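Local atomic coordinates of aminotransferase, class I (Staphylococcus aureus, PDB entry 2O1B), a protein that probably catalyses pyridoxal-phosphate-dependent amino-group transfer between amino acids and 2-oxo acids, as class I aspartate aminotransferases do. Residues Y116-K119 and N120-A124; Y249-S252 and K253-M257; M271-A274 and L275-Y278; A284-F287 and G288-D292. All coordinates share one frame; numbering follows the deposited sequence.

Contact 1: residues Y116-K119 and N120-A124. With PLP (pyridoxal-5'-phosphate), chain B.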
loop_
_atom_site.group_PDB
_atom_site.type_symbol
_atom_site.label_atom_id
_atom_site.label_comp_id
_atom_site.label_asym_id
_atom_site.label_seq_id
_atom_site.Cartn_x
_atom_site.Cartn_y
_atom_site.Cartn_z
ATOM N N TYR A 116 2.403 4.550 -3.759
ATOM C CA TYR A 116 2.122 4.805 -2.345
ATOM C C TYR A 116 3.429 4.710 -1.547
ATOM O O TYR A 116 3.594 3.828 -0.692
ATOM C CB TYR A 116 1.106 3.783 -1.828
ATOM C CG TYR A 116 -0.173 3.743 -2.635
ATOM C CD1 TYR A 116 -1.270 4.512 -2.263
ATOM C CD2 TYR A 116 -0.285 2.939 -3.775
ATOM C CE1 TYR A 116 -2.454 4.486 -3.001
ATOM C CE2 TYR A 116 -1.463 2.906 -4.524
ATOM C CZ TYR A 116 -2.542 3.688 -4.133
ATOM O OH TYR A 116 -3.718 3.667 -4.852
ATOM N N GLY A 117 4.349 5.625 -1.845
ATOM C CA GLY A 117 5.749 5.502 -1.451
ATOM C C GLY A 117 6.392 4.544 -2.429
ATOM O O GLY A 117 5.778 3.541 -2.797
ATOM N N THR A 118 7.625 4.833 -2.846
ATOM C CA THR A 118 8.281 4.035 -3.886
ATOM C C THR A 118 8.600 2.611 -3.466
ATOM O O THR A 118 8.636 1.721 -4.314
ATOM C CB THR A 118 9.564 4.697 -4.466
ATOM O OG1 THR A 118 10.588 4.817 -3.461
ATOM C CG2 THR A 118 9.236 6.058 -5.048
ATOM N N LYS A 119 8.838 2.391 -2.173
ATOM C CA LYS A 119 9.102 1.039 -1.680
ATOM C C LYS A 119 8.003 0.082 -2.158
ATOM O O LYS A 119 8.281 -0.996 -2.695
ATOM C CB LYS A 119 9.238 1.024 -0.154
ATOM C CG LYS A 119 9.579 -0.356 0.416
ATOM C CD LYS A 119 9.521 -0.377 1.935
ATOM C CE LYS A 119 9.810 -1.791 2.462
ATOM N NZ LYS A 119 10.168 -1.772 3.913
ATOM N N ASN A 120 6.755 0.503 -1.990
ATOM C CA ASN A 120 5.605 -0.293 -2.405
ATOM C C ASN A 120 5.627 -0.653 -3.894
ATOM O O ASN A 120 5.310 -1.798 -4.264
ATOM C CB ASN A 120 4.306 0.439 -2.054
ATOM C CG ASN A 120 3.086 -0.451 -2.153
ATOM O OD1 ASN A 120 2.902 -1.383 -1.352
ATOM N ND2 ASN A 120 2.238 -0.173 -3.137
ATOM N N GLY A 121 5.987 0.315 -4.741
ATOM C CA GLY A 121 6.048 0.085 -6.187
ATOM C C GLY A 121 7.252 -0.732 -6.618
ATOM O O GLY A 121 7.136 -1.633 -7.462
ATOM N N LEU A 122 8.409 -0.431 -6.028
ATOM C CA LEU A 122 9.633 -1.187 -6.290
ATOM C C LEU A 122 9.461 -2.652 -5.958
ATOM O O LEU A 122 9.874 -3.505 -6.735
ATOM C CB LEU A 122 10.832 -0.613 -5.519
ATOM C CG LEU A 122 11.363 0.747 -6.002
ATOM C CD1 LEU A 122 12.087 1.482 -4.886
ATOM C CD2 LEU A 122 12.261 0.594 -7.225
ATOM N N VAL A 123 8.859 -2.957 -4.808
ATOM C CA VAL A 123 8.696 -4.377 -4.435
ATOM C C VAL A 123 7.567 -5.066 -5.234
ATOM O O VAL A 123 7.526 -6.292 -5.327
ATOM C CB VAL A 123 8.592 -4.629 -2.876
ATOM C CG1 VAL A 123 9.728 -3.939 -2.101
ATOM C CG2 VAL A 123 7.283 -4.194 -2.340
ATOM N N ALA A 124 6.677 -4.273 -5.837
ATOM C CA ALA A 124 5.571 -4.801 -6.655
ATOM C C ALA A 124 5.993 -5.231 -8.065
ATOM O O ALA A 124 5.421 -6.184 -8.624
ATOM C CB ALA A 124 4.414 -3.792 -6.715
HETATM N N1 PLP B . 15.081 3.174 -2.957
HETATM C C2 PLP B . 16.207 3.738 -2.387
HETATM C C2A PLP B . 17.539 3.567 -3.066
HETATM C C3 PLP B . 16.065 4.481 -1.213
HETATM O O3 PLP B . 17.146 5.060 -0.614
HETATM C C4 PLP B . 14.802 4.636 -0.627
HETATM C C4A PLP B . 14.591 5.833 0.253
HETATM C C5 PLP B . 13.675 4.046 -1.206
HETATM C C6 PLP B . 13.827 3.308 -2.380
HETATM C C5A PLP B . 12.295 4.175 -0.575
HETATM O O4P PLP B . 11.732 5.461 -0.751
HETATM P P PLP B . 10.205 5.761 -0.314
HETATM O O1P PLP B . 10.205 6.623 0.938
HETATM O O2P PLP B . 9.543 4.434 -0.059
HETATM O O3P PLP B . 9.557 6.503 -1.449
HETATM O O HOH W 1 5.517 2.409 0.522
#
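Leu122 folds back over the carbonyl of Thr118 in the first turn of helix 118-129, whose N-terminal end receives the cofactor phosphate, as in fold-type I aminotransferases. The backbone bond from Leu122 N to Thr118 O is 2.8 Å long and almost straight (175° at the hydrogen), and the side chain then climbs past the same oxygen. Leu122 CB lies 3.4 Å from Thr118 O. Leu122 CG, placed beside the backbone N and anti to the carbonyl carbon (chi1 -71°), is still 3.4 Å from Thr118 O, and the Leu122 CD1 methyl ends 3.6 Å from C6 of the pyridine ring of pyridoxal-5'-phosphate. Leu122 also packs on Ile248 and Val218 of the central sheet, so it fills the layer between helix, sheet and cofactor.

Two backbone N-H groups at the helix start grip different phosphate oxygens: Thr118 N donates to O3P at 2.9 Å and Lys119 N to O2P at 3.0 Å. The helix end would probably stabilise the negative charge. The extended Lys119 side chain leaves the phosphate and gives its NZ to the carbonyls of Thr280 and Asn283 of the second subunit. On the other flank Asn120 N makes a weak bond to Gly117 O, and a water donates to Tyr116 O at 2.7 Å while accepting weakly from Asn120 N.

Contact 2: residues Y249-S252 and K253-M257. With PLP (pyridoxal-5'-phosphate), chain B.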
loop_
_atom_site.group_PDB
_atom_site.type_symbol
_atom_site.label_atom_id
_atom_site.label_comp_id
_atom_site.label_asym_id
_atom_site.label_seq_id
_atom_site.Cartn_x
_atom_site.Cartn_y
_atom_site.Cartn_z
ATOM N N TYR A 249 10.565 7.447 -8.985
ATOM C CA TYR A 249 10.991 8.694 -8.366
ATOM C C TYR A 249 10.219 8.886 -7.068
ATOM O O TYR A 249 9.005 8.673 -7.047
ATOM C CB TYR A 249 10.708 9.865 -9.314
ATOM C CG TYR A 249 11.352 11.166 -8.880
ATOM C CD1 TYR A 249 12.637 11.512 -9.329
ATOM C CD2 TYR A 249 10.694 12.046 -8.007
ATOM C CE1 TYR A 249 13.256 12.699 -8.906
ATOM C CE2 TYR A 249 11.300 13.234 -7.587
ATOM C CZ TYR A 249 12.583 13.545 -8.034
ATOM O OH TYR A 249 13.183 14.711 -7.612
ATOM N N SER A 250 10.916 9.303 -6.005
ATOM C CA SER A 250 10.307 9.479 -4.692
ATOM C C SER A 250 10.302 10.940 -4.269
ATOM O O SER A 250 11.260 11.663 -4.535
ATOM C CB SER A 250 11.063 8.668 -3.633
ATOM O OG SER A 250 10.498 8.901 -2.352
ATOM N N LEU A 251 9.230 11.368 -3.607
ATOM C CA LEU A 251 9.201 12.690 -2.952
ATOM C C LEU A 251 9.801 12.711 -1.531
ATOM O O LEU A 251 9.985 13.781 -0.927
ATOM C CB LEU A 251 7.773 13.247 -2.930
ATOM C CG LEU A 251 7.175 13.749 -4.255
ATOM C CD1 LEU A 251 6.682 12.622 -5.149
ATOM C CD2 LEU A 251 6.036 14.722 -3.974
ATOM N N SER A 252 10.112 11.532 -1.006
ATOM C CA SER A 252 10.592 11.388 0.376
ATOM C C SER A 252 11.825 12.211 0.727
ATOM O O SER A 252 11.799 13.013 1.672
ATOM C CB SER A 252 10.870 9.916 0.699
ATOM O OG SER A 252 9.671 9.174 0.755
ATOM N N LYS A 253 12.912 12.006 -0.018
ATOM C CA LYS A 253 14.184 12.642 0.346
ATOM C C LYS A 253 14.301 14.040 -0.219
ATOM O O LYS A 253 14.607 14.976 0.510
ATOM C CB LYS A 253 15.390 11.789 -0.056
ATOM C CG LYS A 253 15.660 10.681 0.936
ATOM C CD LYS A 253 15.310 9.345 0.350
ATOM C CE LYS A 253 15.309 8.315 1.444
ATOM N NZ LYS A 253 15.774 7.011 0.902
ATOM N N GLY A 254 14.023 14.177 -1.510
ATOM C CA GLY A 254 14.042 15.489 -2.157
ATOM C C GLY A 254 13.243 16.563 -1.436
ATOM O O GLY A 254 13.722 17.689 -1.281
ATOM N N TYR A 255 12.031 16.218 -0.989
ATOM C CA TYR A 255 11.101 17.214 -0.430
ATOM C C TYR A 255 10.897 17.123 1.090
ATOM O O TYR A 255 10.066 17.853 1.652
ATOM C CB TYR A 255 9.739 17.179 -1.156
ATOM C CG TYR A 255 9.798 17.427 -2.649
ATOM C CD1 TYR A 255 9.715 16.363 -3.561
ATOM C CD2 TYR A 255 9.950 18.710 -3.153
ATOM C CE1 TYR A 255 9.766 16.589 -4.942
ATOM C CE2 TYR A 255 10.014 18.942 -4.524
ATOM C CZ TYR A 255 9.915 17.883 -5.409
ATOM O OH TYR A 255 9.969 18.133 -6.757
ATOM N N ASN A 256 11.675 16.272 1.759
ATOM C CA ASN A 256 11.514 16.051 3.205
ATOM C C ASN A 256 10.075 15.618 3.518
ATOM O O ASN A 256 9.415 16.173 4.397
ATOM C CB ASN A 256 11.915 17.293 4.023
ATOM C CG ASN A 256 13.407 17.584 3.964
ATOM O OD1 ASN A 256 14.200 16.755 3.513
ATOM N ND2 ASN A 256 13.797 18.767 4.427
HETATM N N MSE A 257 9.607 14.631 2.760
HETATM C CA MSE A 257 8.233 14.132 2.859
HETATM C C MSE A 257 8.220 12.616 3.045
HETATM O O MSE A 257 7.292 11.939 2.590
HETATM C CB MSE A 257 7.453 14.486 1.592
HETATM C CG MSE A 257 7.176 15.984 1.391
HETATM SE SE MSE A 257 6.244 16.388 -0.278
HETATM C CE MSE A 257 4.510 15.551 0.083
HETATM N N1 PLP B . 15.081 3.174 -2.957
HETATM C C2 PLP B . 16.207 3.738 -2.387
HETATM C C2A PLP B . 17.539 3.567 -3.066
HETATM C C3 PLP B . 16.065 4.481 -1.213
HETATM O O3 PLP B . 17.146 5.060 -0.614
HETATM C C4 PLP B . 14.802 4.636 -0.627
HETATM C C4A PLP B . 14.591 5.833 0.253
HETATM C C5 PLP B . 13.675 4.046 -1.206
HETATM C C6 PLP B . 13.827 3.308 -2.380
HETATM C C5A PLP B . 12.295 4.175 -0.575
HETATM O O4P PLP B . 11.732 5.461 -0.751
HETATM P P PLP B . 10.205 5.761 -0.314
HETATM O O1P PLP B . 10.205 6.623 0.938
HETATM O O2P PLP B . 9.543 4.434 -0.059
HETATM O O3P PLP B . 9.557 6.503 -1.449
HETATM O O HOH W 2 13.554 11.354 -2.779
HETATM O O HOH W 3 7.086 9.890 0.873
#
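The cofactor-lysine site of the aminotransferase is built on this turn, where Ser252 and Lys253 follow the end of strand 245-250 and Leu251 packs against Tyr255. Lys253 NZ is covalently joined to C4A of pyridoxal-5'-phosphate, modelled at 1.8 Å, the connection expected of the internal aldimine. The lysine chain bends at chi2 (109°) and again at chi4 to bring NZ to C4A, and Tyr223 OH is hydrogen-bonded to the same nitrogen.

The two serines serve the phosphate. Ser250 OG donates to O3P at 2.7 Å and accepts from Ser252 N at 3.0 Å, an ST turn that fixes its hydroxyl between backbone and ligand. Ser252 OG donates to O1P at 2.6 Å and receives a proton from a water that donates also to Met257 O. Arg261 of the same chain and Tyr81 of the second subunit also hydrogen-bond the cofactor, contributing to a pocket that in this fold-type I enzyme lies at the subunit boundary.

Away from the ligand the turn is closed by backbone bonds. Met257 N reaches Ser252 O at 2.9 Å, and the longer bond from Tyr255 N to Leu251 O arrives above the carbonyl plane. Leu251 CG rests 3.7 Å from Tyr255 CD1, its CA lying in the ring plane at the edge. Alongside, pointing the same way, the side chain of selenomethionine Met257 brings SE 4.1 Å from Leu251 CD2, and both pack on Ala297 of helix 288-300.

Contact 3: residues M271-A274 and L275-Y278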
loop_
_atom_site.group_PDB
_atom_site.type_symbol
_atom_site.label_atom_id
_atom_site.label_comp_id
_atom_site.label_asym_id
_atom_site.label_seq_id
_atom_site.Cartn_x
_atom_site.Cartn_y
_atom_site.Cartn_z
HETATM N N MSE A 271 5.144 -1.986 -18.806
HETATM C CA MSE A 271 5.471 -2.096 -17.392
HETATM C C MSE A 271 4.598 -1.195 -16.541
HETATM O O MSE A 271 4.145 -1.602 -15.474
HETATM C CB MSE A 271 6.946 -1.770 -17.152
HETATM C CG MSE A 271 7.878 -2.744 -17.840
HETATM SE SE MSE A 271 9.739 -2.242 -17.662
HETATM C CE MSE A 271 9.980 -2.823 -15.831
ATOM N N ILE A 272 4.372 0.031 -17.003
ATOM C CA ILE A 272 3.492 0.942 -16.282
ATOM C C ILE A 272 2.064 0.379 -16.214
ATOM O O ILE A 272 1.422 0.410 -15.160
ATOM C CB ILE A 272 3.513 2.349 -16.910
ATOM C CG1 ILE A 272 4.902 2.994 -16.722
ATOM C CG2 ILE A 272 2.395 3.230 -16.348
ATOM C CD1 ILE A 272 5.356 3.116 -15.261
ATOM N N GLN A 273 1.572 -0.152 -17.325
ATOM C CA GLN A 273 0.202 -0.667 -17.345
ATOM C C GLN A 273 0.027 -1.859 -16.402
ATOM O O GLN A 273 -1.024 -1.990 -15.783
ATOM C CB GLN A 273 -0.281 -0.979 -18.766
ATOM C CG GLN A 273 -0.521 0.261 -19.665
ATOM C CD GLN A 273 -1.296 1.391 -18.979
ATOM O OE1 GLN A 273 -2.435 1.212 -18.532
ATOM N NE2 GLN A 273 -0.679 2.567 -18.914
ATOM N N ALA A 274 1.055 -2.705 -16.286
ATOM C CA ALA A 274 1.028 -3.853 -15.363
ATOM C C ALA A 274 0.978 -3.371 -13.910
ATOM O O ALA A 274 0.169 -3.856 -13.114
ATOM C CB ALA A 274 2.230 -4.768 -15.592
ATOM N N LEU A 275 1.834 -2.410 -13.570
ATOM C CA LEU A 275 1.781 -1.794 -12.244
ATOM C C LEU A 275 0.410 -1.201 -11.944
ATOM O O LEU A 275 -0.143 -1.452 -10.878
ATOM C CB LEU A 275 2.842 -0.714 -12.092
ATOM C CG LEU A 275 4.196 -1.151 -11.567
ATOM C CD1 LEU A 275 5.198 -0.010 -11.745
ATOM C CD2 LEU A 275 4.090 -1.585 -10.098
ATOM N N LYS A 276 -0.124 -0.418 -12.884
ATOM C CA LYS A 276 -1.448 0.194 -12.734
ATOM C C LYS A 276 -2.508 -0.885 -12.485
ATOM O O LYS A 276 -3.310 -0.766 -11.575
ATOM C CB LYS A 276 -1.814 1.037 -13.965
ATOM C CG LYS A 276 -0.999 2.321 -14.120
ATOM C CD LYS A 276 -1.456 3.130 -15.319
ATOM C CE LYS A 276 -2.760 3.878 -15.009
ATOM N NZ LYS A 276 -3.206 4.783 -16.105
ATOM N N LYS A 277 -2.498 -1.952 -13.276
ATOM C CA LYS A 277 -3.442 -3.040 -13.041
ATOM C C LYS A 277 -3.276 -3.649 -11.636
ATOM O O LYS A 277 -4.256 -3.915 -10.933
ATOM C CB LYS A 277 -3.314 -4.131 -14.108
ATOM C CG LYS A 277 -4.468 -5.096 -14.055
ATOM C CD LYS A 277 -4.267 -6.298 -14.934
ATOM C CE LYS A 277 -5.184 -7.417 -14.483
ATOM N NZ LYS A 277 -6.567 -6.935 -14.206
ATOM N N TYR A 278 -2.035 -3.866 -11.230
ATOM C CA TYR A 278 -1.767 -4.437 -9.917
ATOM C C TYR A 278 -2.356 -3.559 -8.821
ATOM O O TYR A 278 -2.961 -4.065 -7.872
ATOM C CB TYR A 278 -0.263 -4.570 -9.704
ATOM C CG TYR A 278 0.125 -5.113 -8.344
ATOM C CD1 TYR A 278 0.571 -4.264 -7.331
ATOM C CD2 TYR A 278 0.040 -6.476 -8.072
ATOM C CE1 TYR A 278 0.941 -4.767 -6.088
ATOM C CE2 TYR A 278 0.394 -6.980 -6.827
ATOM C CZ TYR A 278 0.846 -6.125 -5.845
ATOM O OH TYR A 278 1.207 -6.639 -4.623
HETATM O O HOH W 4 -4.189 3.434 -18.314
#
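Ile272 and Lys276, one turn apart in helix 269-282, meet where the lysine's aliphatic part crosses the isoleucine: Ile272 CG2 lies 4.0 Å from Lys276 CD. Beneath them the helix is regular. Lys276 N donates to Ile272 O at 2.9 Å, and equivalent bonds join Leu275 to Met271, Lys277 to Gln273 and Tyr278 to Ala274. The tight side is the one turned to the protein core, where Leu275 CB sits 3.6 Å from Ile272 O. There Ile272 and Leu275 press on Ile246 and Cys113 of neighbouring strands, the selenomethionine Met271 packs on Val218 and Ile246, and Ala274 and Tyr278 lean instead on helix 118-129.

The other flank is held by polar groups and a water instead of close apolar packing, and Gln273 there is partly exposed. Gln273 and Lys276 run side by side, the glutamine bent at chi2 (-46°), which turns its amide across to the lysine, Gln273 NE2 coming 3.7 Å from Lys276 CD. A bend at chi3 (77°) brings Lys276 NZ to a water that joins the two ends, donating to Gln273 OE1 at 2.8 Å and accepting from Lys276 NZ at 2.8 Å. Gln273 NE2 and Lys276 NZ each bond also to Glu109 O, in the chain before strand 112-115. With Lys277 salt-bridged to Asp31 of the second subunit and Tyr278 packed on its counterpart there, this helix covers the central mixed sheet on one flank and meets the other subunit on another, as befits the large domain of a dimeric fold-type I aminotransferase.

Contact 4: residues A284-F287 and G288-D292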
loop_
_atom_site.group_PDB
_atom_site.type_symbol
_atom_site.label_atom_id
_atom_site.label_comp_id
_atom_site.label_asym_id
_atom_site.label_seq_id
_atom_site.Cartn_x
_atom_site.Cartn_y
_atom_site.Cartn_z
ATOM N N ALA A 284 -7.182 1.284 -3.674
ATOM C CA ALA A 284 -8.392 1.969 -4.105
ATOM C C ALA A 284 -8.128 3.457 -4.330
ATOM O O ALA A 284 -9.002 4.295 -4.093
ATOM C CB ALA A 284 -9.504 1.775 -3.064
ATOM N N GLY A 285 -6.923 3.782 -4.795
ATOM C CA GLY A 285 -6.569 5.171 -5.071
ATOM C C GLY A 285 -5.802 5.820 -3.934
ATOM O O GLY A 285 -5.823 5.328 -2.798
HETATM N N MSE A 286 -5.120 6.924 -4.245
HETATM C CA MSE A 286 -4.381 7.686 -3.251
HETATM C C MSE A 286 -5.243 8.798 -2.648
HETATM O O MSE A 286 -5.995 9.472 -3.354
HETATM C CB MSE A 286 -3.105 8.283 -3.859
HETATM C CG MSE A 286 -2.326 9.170 -2.901
HETATM SE SE MSE A 286 -0.606 9.752 -3.603
HETATM C CE MSE A 286 0.246 7.992 -3.614
ATOM N N PHE A 287 -5.095 8.990 -1.339
ATOM C CA PHE A 287 -5.713 10.097 -0.613
ATOM C C PHE A 287 -5.629 11.378 -1.437
ATOM O O PHE A 287 -4.544 11.801 -1.815
ATOM C CB PHE A 287 -4.995 10.251 0.735
ATOM C CG PHE A 287 -5.658 11.209 1.705
ATOM C CD1 PHE A 287 -7.021 11.507 1.630
ATOM C CD2 PHE A 287 -4.904 11.772 2.743
ATOM C CE1 PHE A 287 -7.619 12.383 2.551
ATOM C CE2 PHE A 287 -5.498 12.648 3.671
ATOM C CZ PHE A 287 -6.856 12.947 3.575
ATOM N N GLY A 288 -6.780 11.973 -1.737
ATOM C CA GLY A 288 -6.822 13.176 -2.557
ATOM C C GLY A 288 -5.986 14.328 -2.014
ATOM O O GLY A 288 -5.298 15.004 -2.771
ATOM N N ALA A 289 -6.062 14.561 -0.706
ATOM C CA ALA A 289 -5.295 15.644 -0.062
ATOM C C ALA A 289 -3.777 15.397 -0.133
ATOM O O ALA A 289 -2.997 16.338 -0.290
ATOM C CB ALA A 289 -5.743 15.837 1.365
ATOM N N LEU A 290 -3.364 14.134 -0.022
ATOM C CA LEU A 290 -1.964 13.766 -0.245
ATOM C C LEU A 290 -1.565 14.028 -1.693
ATOM O O LEU A 290 -0.455 14.497 -1.974
ATOM C CB LEU A 290 -1.698 12.304 0.144
ATOM C CG LEU A 290 -0.277 11.761 -0.088
ATOM C CD1 LEU A 290 0.807 12.604 0.620
ATOM C CD2 LEU A 290 -0.167 10.273 0.313
ATOM N N GLN A 291 -2.469 13.738 -2.624
ATOM C CA GLN A 291 -2.199 14.042 -4.037
ATOM C C GLN A 291 -1.980 15.542 -4.268
ATOM O O GLN A 291 -1.055 15.934 -4.984
ATOM C CB GLN A 291 -3.328 13.527 -4.935
ATOM C CG GLN A 291 -3.441 12.003 -5.047
ATOM C CD GLN A 291 -4.395 11.607 -6.147
ATOM O OE1 GLN A 291 -4.182 11.959 -7.310
ATOM N NE2 GLN A 291 -5.460 10.891 -5.793
ATOM N N ASP A 292 -2.815 16.380 -3.656
ATOM C CA ASP A 292 -2.701 17.839 -3.800
ATOM C C ASP A 292 -1.382 18.398 -3.236
ATOM O O ASP A 292 -0.753 19.272 -3.851
ATOM C CB ASP A 292 -3.912 18.540 -3.144
ATOM C CG ASP A 292 -5.215 18.305 -3.918
ATOM O OD1 ASP A 292 -5.143 17.687 -5.004
ATOM O OD2 ASP A 292 -6.306 18.713 -3.450
#
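Phe287 occupies the N-cap position of helix 288-300, and its carbonyl accepts the bond of the first turn, from Gln291 N to Phe287 O at 3.0 Å. The preceding segment 284-287 is an irregular linker from helix 269-282, with Gly285 at positive phi. A side-chain bond ties the helix to the residue before the cap: Gln291 NE2 donates to Met286 O at 2.9 Å (157° at the hydrogen). The oxygen lies close to the plane of the Gln291 amide, whereas the NE2 group stands well above the carbonyl plane of Met286. Gln291 OE1 takes the backbone N-H of Lys87, so both ends of the amide are used and its rotation is fixed.

The selenomethionine Met286 lies across this amide arm. Its CG is anti to the backbone N (chi1 176°) and comes 3.7 Å from Gln291 CG, while SE reaches 4.0 Å from Leu290 CD2. Tyr116, Val262 and Phe90 also pack on Met286. Phe287 takes the other flank, its CB 3.9 Å from Leu290 CB, with the two side chains nearly perpendicular. Its ring also meets Phe260 of the second subunit, placing this helix start at the dimer interface. Over one ring face, a CH-pi contact brings Ala289 CB to 4.0 Å from the Phe287 ring centroid and 19° from the normal, displaced toward the CZ rim.

Overall arrangement
Contacts 1 and 2 grip one phosphate together: their centres are 14 Å apart, and Thr118 CG2 lies 3.3 Å from Tyr249 O where helix 118-129 meets strand 245-250. Contact 1 is also the hub for the others. Ala124 CB packs 3.7 Å from Tyr278 CE1 of contact 3, whose centre is 12 Å away, and Tyr116 OH comes 3.6 Å from Met286 N of contact 4. Contacts 3 and 4 sit on successive helices, nearest atoms about 8 Å apart; contacts 2 and 4 come within about 5 Å at their nearest atoms without touching. All four touch the second subunit; contacts 1 and 2 touch the cofactor, whereas the Met286 side chain of contact 4 is about 10 Å from a bound one.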